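PDB 3VGP: transmembrane oligosaccharyl transferase, putative from Archaeoglobus fulgidus, which is probably an archaeal membrane oligosaccharyl transferase, here represented by its C-terminal globular domain alone. Local coordinates for residues His130-Leu133 with Tyr134-Met138; Lys151-Asp155 with Val156-Glu160. The protein carries 1 engineered substitution. All blocks are in the same frame, centred on the assembly; numbering follows the deposited sequence.

Contact 1 (130-133 with 134-138) forms the start and body of helix 132-138, and contact 2 (151-155 with 156-160) is the turn end of the hairpin of strands 147-153 and 156-161. They come in series along the chain, the helix first, and their centres lie about 14 Å apart. The two sites also meet directly: K157 NZ approaches H137 O at 2.6 Å, a probable hydrogen bond, while the F159 ring packs against the helix backbone, with CZ 3.2 Å from L136 O. The short helix is thereby joined to the sheet face that carries K157 and F159 in this globular domain, whose hairpin supplies one of the two outermost strands, 147-153.

Contact 1: His130-Leu133 with Tyr134-Met138; sequences HTVL and YRLHM
T131 OG1 accepts the backbone N-H of Y134 at 3.1 Å, and this bond identifies T131 as the N-cap of helix 132-138. With chi1 at 65° the hydroxyl sits between the backbone N and the carbonyl carbon of its own residue, turned to the first turn of the helix. The R135 side chain runs back to the same start. Its chain bends at chi3 (-79°), which brings NE within 3.3 Å of T131 O, near the guanidinium plane, and NH2 within 3.0 Å of H130 O, approached obliquely; both bonds are weak. V132 CG2 lies over one face of the guanidinium, 3.9 Å above its plane and offset toward the rim. Further along, V132 CG1 meets L136 CD1 at 4.0 Å as the two side chains slant across each other. The opening turns of this capped helix carry alpha-helical bonds, L136 N to V132 O and H137 N to L133 O (2.9 Å). A wider pi-type turn spans 134-138, and within it M138 CB rests over the centre of the Y134 ring, 3.5 Å above its plane. In the second shell, F128 O bonds T131 OG1 and K72 O takes R135 NH2, tying the cap and the arginine to other parts of the chain. The H137 imidazole is held at both nitrogens, ND1 by T91 OG1 and NE2 by D93 OD1.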
ATOM      1  N   HIS A 130      -0.044  -4.956 -15.435  1.00 21.81           N
ATOM      2  CA  HIS A 130       0.696  -6.180 -15.140  1.00 23.37           C
ATOM      3  C   HIS A 130       1.277  -6.201 -13.731  1.00 21.93           C
ATOM      4  O   HIS A 130       2.024  -7.113 -13.381  1.00 24.13           O
ATOM      5  CB  HIS A 130       1.830  -6.389 -16.147  1.00 26.51           C
ATOM      6  CG  HIS A 130       1.360  -6.702 -17.534  1.00 31.06           C
ATOM      7  ND1 HIS A 130       0.868  -5.740 -18.388  1.00 31.46           N
ATOM      8  CD2 HIS A 130       1.300  -7.874 -18.210  1.00 33.71           C
ATOM      9  CE1 HIS A 130       0.526  -6.304 -19.533  1.00 35.16           C
ATOM     10  NE2 HIS A 130       0.778  -7.598 -19.452  1.00 34.36           N
ATOM     11  N   THR A 131       0.928  -5.208 -12.919  1.00 20.03           N
ATOM     12  CA  THR A 131       1.461  -5.123 -11.557  1.00 18.89           C
ATOM     13  C   THR A 131       0.612  -5.849 -10.526  1.00 17.94           C
ATOM     14  O   THR A 131      -0.534  -6.213 -10.784  1.00 17.69           O
ATOM     15  CB  THR A 131       1.562  -3.665 -11.077  1.00 15.91           C
ATOM     16  OG1 THR A 131       0.242  -3.110 -10.977  1.00 15.83           O
ATOM     17  CG2 THR A 131       2.384  -2.833 -12.048  1.00 19.42           C
ATOM     18  N   VAL A 132       1.190  -6.046  -9.347  1.00 16.74           N
ATOM     19  CA  VAL A 132       0.478  -6.683  -8.254  1.00 16.80           C
ATOM     20  C   VAL A 132      -0.630  -5.722  -7.813  1.00 17.01           C
ATOM     21  O   VAL A 132      -1.707  -6.154  -7.390  1.00 17.33           O
ATOM     22  CB  VAL A 132       1.434  -6.986  -7.080  1.00 15.11           C
ATOM     23  CG1 VAL A 132       0.644  -7.246  -5.804  1.00 19.76           C
ATOM     24  CG2 VAL A 132       2.285  -8.206  -7.420  1.00 17.48           C
ATOM     25  N   LEU A 133      -0.372  -4.419  -7.925  1.00 16.17           N
ATOM     26  CA  LEU A 133      -1.378  -3.424  -7.556  1.00 15.42           C
ATOM     27  C   LEU A 133      -2.637  -3.635  -8.393  1.00 16.42           C
ATOM     28  O   LEU A 133      -3.760  -3.505  -7.890  1.00 15.72           O
ATOM     29  CB  LEU A 133      -0.845  -1.998  -7.763  1.00 15.30           C
ATOM     30  CG  LEU A 133      -1.836  -0.839  -7.586  1.00 15.73           C
ATOM     31  CD1 LEU A 133      -2.597  -0.946  -6.261  1.00 17.09           C
ATOM     32  CD2 LEU A 133      -1.074   0.476  -7.653  1.00 16.01           C
ATOM     33  N   TYR A 134      -2.460  -3.954  -9.672  1.00 15.69           N
ATOM     34  CA  TYR A 134      -3.618  -4.192 -10.529  1.00 17.46           C
ATOM     35  C   TYR A 134      -4.377  -5.399  -9.986  1.00 17.33           C
ATOM     36  O   TYR A 134      -5.599  -5.365  -9.830  1.00 19.83           O
ATOM     37  CB  TYR A 134      -3.185  -4.480 -11.973  1.00 18.02           C
ATOM     38  CG  TYR A 134      -4.338  -4.893 -12.867  1.00 19.65           C
ATOM     39  CD1 TYR A 134      -5.039  -3.947 -13.619  1.00 20.77           C
ATOM     40  CD2 TYR A 134      -4.755  -6.221 -12.925  1.00 21.22           C
ATOM     41  CE1 TYR A 134      -6.132  -4.317 -14.407  1.00 22.96           C
ATOM     42  CE2 TYR A 134      -5.846  -6.603 -13.708  1.00 23.89           C
ATOM     43  CZ  TYR A 134      -6.527  -5.644 -14.444  1.00 23.58           C
ATOM     44  OH  TYR A 134      -7.597  -6.019 -15.225  1.00 29.12           O
ATOM     45  N   ARG A 135      -3.647  -6.471  -9.697  1.00 17.38           N
ATOM     46  CA  ARG A 135      -4.265  -7.684  -9.182  1.00 19.22           C
ATOM     47  C   ARG A 135      -4.932  -7.483  -7.830  1.00 18.28           C
ATOM     48  O   ARG A 135      -5.840  -8.227  -7.467  1.00 16.32           O
ATOM     49  CB  ARG A 135      -3.238  -8.811  -9.125  1.00 21.80           C
ATOM     50  CG  ARG A 135      -3.136  -9.565 -10.446  1.00 26.43           C
ATOM     51  CD  ARG A 135      -1.868 -10.375 -10.520  1.00 30.23           C
ATOM     52  NE  ARG A 135      -0.725  -9.531 -10.844  1.00 34.85           N
ATOM     53  CZ  ARG A 135       0.536  -9.941 -10.813  1.00 34.78           C
ATOM     54  NH1 ARG A 135       0.820 -11.190 -10.466  1.00 37.34           N
ATOM     55  NH2 ARG A 135       1.510  -9.105 -11.132  1.00 37.28           N
ATOM     56  N   LEU A 136      -4.484  -6.480  -7.081  1.00 15.75           N
ATOM     57  CA  LEU A 136      -5.107  -6.192  -5.796  1.00 15.83           C
ATOM     58  C   LEU A 136      -6.378  -5.376  -6.012  1.00 15.42           C
ATOM     59  O   LEU A 136      -7.494  -5.862  -5.813  1.00 17.17           O
ATOM     60  CB  LEU A 136      -4.156  -5.396  -4.884  1.00 15.64           C
ATOM     61  CG  LEU A 136      -2.968  -6.140  -4.270  1.00 15.91           C
ATOM     62  CD1 LEU A 136      -1.979  -5.158  -3.672  1.00 15.00           C
ATOM     63  CD2 LEU A 136      -3.482  -7.087  -3.197  1.00 14.38           C
ATOM     64  N   HIS A 137      -6.202  -4.137  -6.452  1.00 17.07           N
ATOM     65  CA  HIS A 137      -7.321  -3.223  -6.630  1.00 17.15           C
ATOM     66  C   HIS A 137      -8.321  -3.519  -7.744  1.00 17.99           C
ATOM     67  O   HIS A 137      -9.527  -3.371  -7.541  1.00 20.47           O
ATOM     68  CB  HIS A 137      -6.789  -1.802  -6.812  1.00 16.30           C
ATOM     69  CG  HIS A 137      -7.780  -0.739  -6.462  1.00 14.97           C
ATOM     70  ND1 HIS A 137      -8.057  -0.384  -5.160  1.00 16.34           N
ATOM     71  CD2 HIS A 137      -8.568   0.038  -7.242  1.00 16.42           C
ATOM     72  CE1 HIS A 137      -8.973   0.569  -5.153  1.00 18.17           C
ATOM     73  NE2 HIS A 137      -9.299   0.843  -6.403  1.00 18.32           N
HETATM   74  N   MSE A 138      -7.835  -3.913  -8.915  1.00 19.84           N
HETATM   75  CA  MSE A 138      -8.732  -4.183 -10.039  1.00 22.96           C
HETATM   76  C   MSE A 138      -9.415  -5.543  -9.976  1.00 22.66           C
HETATM   77  O   MSE A 138     -10.517  -5.701 -10.496  1.00 24.84           O
HETATM   78  CB  MSE A 138      -7.985  -4.081 -11.374  1.00 26.69           C
HETATM   79  CG  MSE A 138      -7.146  -2.832 -11.565  1.00 33.56           C
HETATM   80 SE   MSE A 138      -7.956  -1.190 -11.004  1.00 44.43          SE
HETATM   81  CE  MSE A 138      -6.623  -0.707  -9.733  1.00 43.33           C
TER

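Contact 2: Lys151-Asp155 with Val156-Glu160; sequences KEFGD and VKIFE
Both E152 (chi1 -74°) and K157 (chi1 -59°) set CG anti to the carbonyl carbon and continue as extended chains, which carries the two alongside each other in the same direction. The carboxylate reaches the lysine's aliphatic part, OE2 to CE of K157 at 3.2 Å; OE2 to NZ of K157 is 4.0 Å, beyond a salt bridge. That ammonium bonds instead to H137 O and N140 OD1. The pair occupies a non-hydrogen-bonded position of a beta hairpin, whose strands run antiparallel with an angle of 164° between their directions. On the other face F153 and I158 cross, CD1 of I158 meeting CE2 of F153 at 3.9 Å, at the edge of the ring and in its plane. A type II' turn from F153 to V156 closes the hairpin, with G154 at positive phi. F153 N gives V156 O a bond of 2.9 Å in the carbonyl plane, but V156 N approaches F153 O from well above the plane of that carbonyl. Further along the ladder, I158 N to K151 O is 2.8 Å and nearly straight, while the return bond from K151 N to I158 O is weak. Within the turn, D155 OD2 accepts from D93 N. Strand 156-161 lies between strands 147-153 and 88-91 in the sheet, antiparallel to both, and helix 6-20 covers the face of F153, V156 and I158 through A11 and M15.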
ATOM      1  N   LYS A 151     -11.770  -5.636   3.870  1.00 18.35           N
ATOM      2  CA  LYS A 151     -12.604  -4.489   4.206  1.00 19.17           C
ATOM      3  C   LYS A 151     -12.529  -3.421   3.128  1.00 20.32           C
ATOM      4  O   LYS A 151     -11.524  -3.302   2.429  1.00 18.95           O
ATOM      5  CB  LYS A 151     -12.162  -3.900   5.554  1.00 20.14           C
ATOM      6  CG  LYS A 151     -13.276  -3.255   6.371  1.00 25.32           C
ATOM      7  CD  LYS A 151     -14.242  -4.302   6.921  1.00 23.91           C
ATOM      8  CE  LYS A 151     -15.387  -3.641   7.669  1.00 27.37           C
ATOM      9  NZ  LYS A 151     -16.319  -4.637   8.269  1.00 26.67           N
ATOM     10  N   GLU A 152     -13.602  -2.649   2.999  1.00 20.38           N
ATOM     11  CA  GLU A 152     -13.671  -1.580   2.013  1.00 22.77           C
ATOM     12  C   GLU A 152     -14.412  -0.379   2.578  1.00 23.41           C
ATOM     13  O   GLU A 152     -15.426  -0.525   3.261  1.00 24.93           O
ATOM     14  CB  GLU A 152     -14.388  -2.056   0.750  1.00 24.36           C
ATOM     15  CG  GLU A 152     -13.577  -2.985  -0.126  1.00 31.22           C
ATOM     16  CD  GLU A 152     -14.281  -3.295  -1.429  1.00 35.14           C
ATOM     17  OE1 GLU A 152     -15.337  -3.959  -1.391  1.00 40.28           O
ATOM     18  OE2 GLU A 152     -13.786  -2.869  -2.492  1.00 39.21           O
ATOM     19  N   PHE A 153     -13.895   0.807   2.288  1.00 23.50           N
ATOM     20  CA  PHE A 153     -14.493   2.059   2.739  1.00 23.24           C
ATOM     21  C   PHE A 153     -14.457   2.956   1.515  1.00 23.43           C
ATOM     22  O   PHE A 153     -13.451   3.605   1.243  1.00 23.56           O
ATOM     23  CB  PHE A 153     -13.657   2.660   3.873  1.00 24.03           C
ATOM     24  CG  PHE A 153     -13.672   1.841   5.134  1.00 24.60           C
ATOM     25  CD1 PHE A 153     -14.717   1.957   6.045  1.00 26.96           C
ATOM     26  CD2 PHE A 153     -12.650   0.934   5.400  1.00 24.15           C
ATOM     27  CE1 PHE A 153     -14.747   1.180   7.206  1.00 27.62           C
ATOM     28  CE2 PHE A 153     -12.670   0.152   6.557  1.00 25.05           C
ATOM     29  CZ  PHE A 153     -13.720   0.276   7.460  1.00 26.44           C
ATOM     30  N   GLY A 154     -15.557   2.984   0.768  1.00 24.02           N
ATOM     31  CA  GLY A 154     -15.579   3.771  -0.450  1.00 23.92           C
ATOM     32  C   GLY A 154     -14.730   2.977  -1.427  1.00 22.97           C
ATOM     33  O   GLY A 154     -15.000   1.798  -1.659  1.00 23.86           O
ATOM     34  N   ASP A 155     -13.696   3.593  -1.990  1.00 22.10           N
ATOM     35  CA  ASP A 155     -12.829   2.870  -2.912  1.00 21.30           C
ATOM     36  C   ASP A 155     -11.514   2.499  -2.235  1.00 21.53           C
ATOM     37  O   ASP A 155     -10.586   2.018  -2.883  1.00 20.33           O
ATOM     38  CB  ASP A 155     -12.556   3.682  -4.181  1.00 23.60           C
ATOM     39  CG  ASP A 155     -11.992   5.052  -3.891  1.00 25.47           C
ATOM     40  OD1 ASP A 155     -12.763   5.928  -3.450  1.00 28.42           O
ATOM     41  OD2 ASP A 155     -10.777   5.254  -4.101  1.00 24.74           O
ATOM     42  N   VAL A 156     -11.440   2.731  -0.929  1.00 19.11           N
ATOM     43  CA  VAL A 156     -10.252   2.376  -0.162  1.00 18.70           C
ATOM     44  C   VAL A 156     -10.422   0.896   0.179  1.00 19.02           C
ATOM     45  O   VAL A 156     -11.393   0.517   0.837  1.00 21.34           O
ATOM     46  CB  VAL A 156     -10.148   3.194   1.148  1.00 17.44           C
ATOM     47  CG1 VAL A 156      -8.876   2.818   1.899  1.00 19.07           C
ATOM     48  CG2 VAL A 156     -10.149   4.677   0.839  1.00 18.41           C
ATOM     49  N   LYS A 157      -9.490   0.065  -0.277  1.00 17.60           N
ATOM     50  CA  LYS A 157      -9.571  -1.372  -0.029  1.00 17.38           C
ATOM     51  C   LYS A 157      -8.469  -1.841   0.913  1.00 17.78           C
ATOM     52  O   LYS A 157      -7.304  -1.493   0.733  1.00 17.95           O
ATOM     53  CB  LYS A 157      -9.474  -2.143  -1.349  1.00 16.74           C
ATOM     54  CG  LYS A 157     -10.559  -1.791  -2.354  1.00 14.98           C
ATOM     55  CD  LYS A 157     -10.468  -2.646  -3.607  1.00 17.63           C
ATOM     56  CE  LYS A 157     -11.532  -2.227  -4.622  1.00 21.08           C
ATOM     57  NZ  LYS A 157     -11.533  -3.076  -5.840  1.00 23.03           N
ATOM     58  N   ILE A 158      -8.848  -2.630   1.915  1.00 14.79           N
ATOM     59  CA  ILE A 158      -7.891  -3.156   2.883  1.00 16.60           C
ATOM     60  C   ILE A 158      -7.693  -4.646   2.637  1.00 15.60           C
ATOM     61  O   ILE A 158      -8.646  -5.422   2.662  1.00 14.60           O
ATOM     62  CB  ILE A 158      -8.379  -2.942   4.336  1.00 15.74           C
ATOM     63  CG1 ILE A 158      -8.530  -1.443   4.615  1.00 16.51           C
ATOM     64  CG2 ILE A 158      -7.381  -3.547   5.323  1.00 18.09           C
ATOM     65  CD1 ILE A 158      -9.071  -1.128   5.989  1.00 14.97           C
ATOM     66  N   PHE A 159      -6.447  -5.030   2.385  1.00 13.95           N
ATOM     67  CA  PHE A 159      -6.092  -6.420   2.132  1.00 13.84           C
ATOM     68  C   PHE A 159      -5.268  -6.941   3.297  1.00 16.02           C
ATOM     69  O   PHE A 159      -4.410  -6.234   3.820  1.00 15.55           O
ATOM     70  CB  PHE A 159      -5.260  -6.526   0.853  1.00 14.20           C
ATOM     71  CG  PHE A 159      -5.999  -6.117  -0.391  1.00 12.55           C
ATOM     72  CD1 PHE A 159      -6.698  -7.055  -1.140  1.00 14.62           C
ATOM     73  CD2 PHE A 159      -5.999  -4.790  -0.808  1.00 14.68           C
ATOM     74  CE1 PHE A 159      -7.386  -6.683  -2.286  1.00 15.31           C
ATOM     75  CE2 PHE A 159      -6.685  -4.404  -1.954  1.00 15.27           C
ATOM     76  CZ  PHE A 159      -7.379  -5.349  -2.695  1.00 15.29           C
ATOM     77  N   GLU A 160      -5.534  -8.172   3.712  1.00 14.51           N
ATOM     78  CA  GLU A 160      -4.759  -8.759   4.792  1.00 15.21           C
ATOM     79  C   GLU A 160      -3.753  -9.715   4.172  1.00 16.47           C
ATOM     80  O   GLU A 160      -4.066 -10.445   3.227  1.00 16.55           O
ATOM     81  CB  GLU A 160      -5.673  -9.509   5.768  1.00 18.11           C
ATOM     82  CG  GLU A 160      -4.937 -10.121   6.955  1.00 22.21           C
ATOM     83  CD  GLU A 160      -5.882 -10.575   8.055  1.00 25.46           C
ATOM     84  OE1 GLU A 160      -6.914 -11.200   7.731  1.00 25.95           O
ATOM     85  OE2 GLU A 160      -5.591 -10.315   9.243  1.00 27.17           O
TER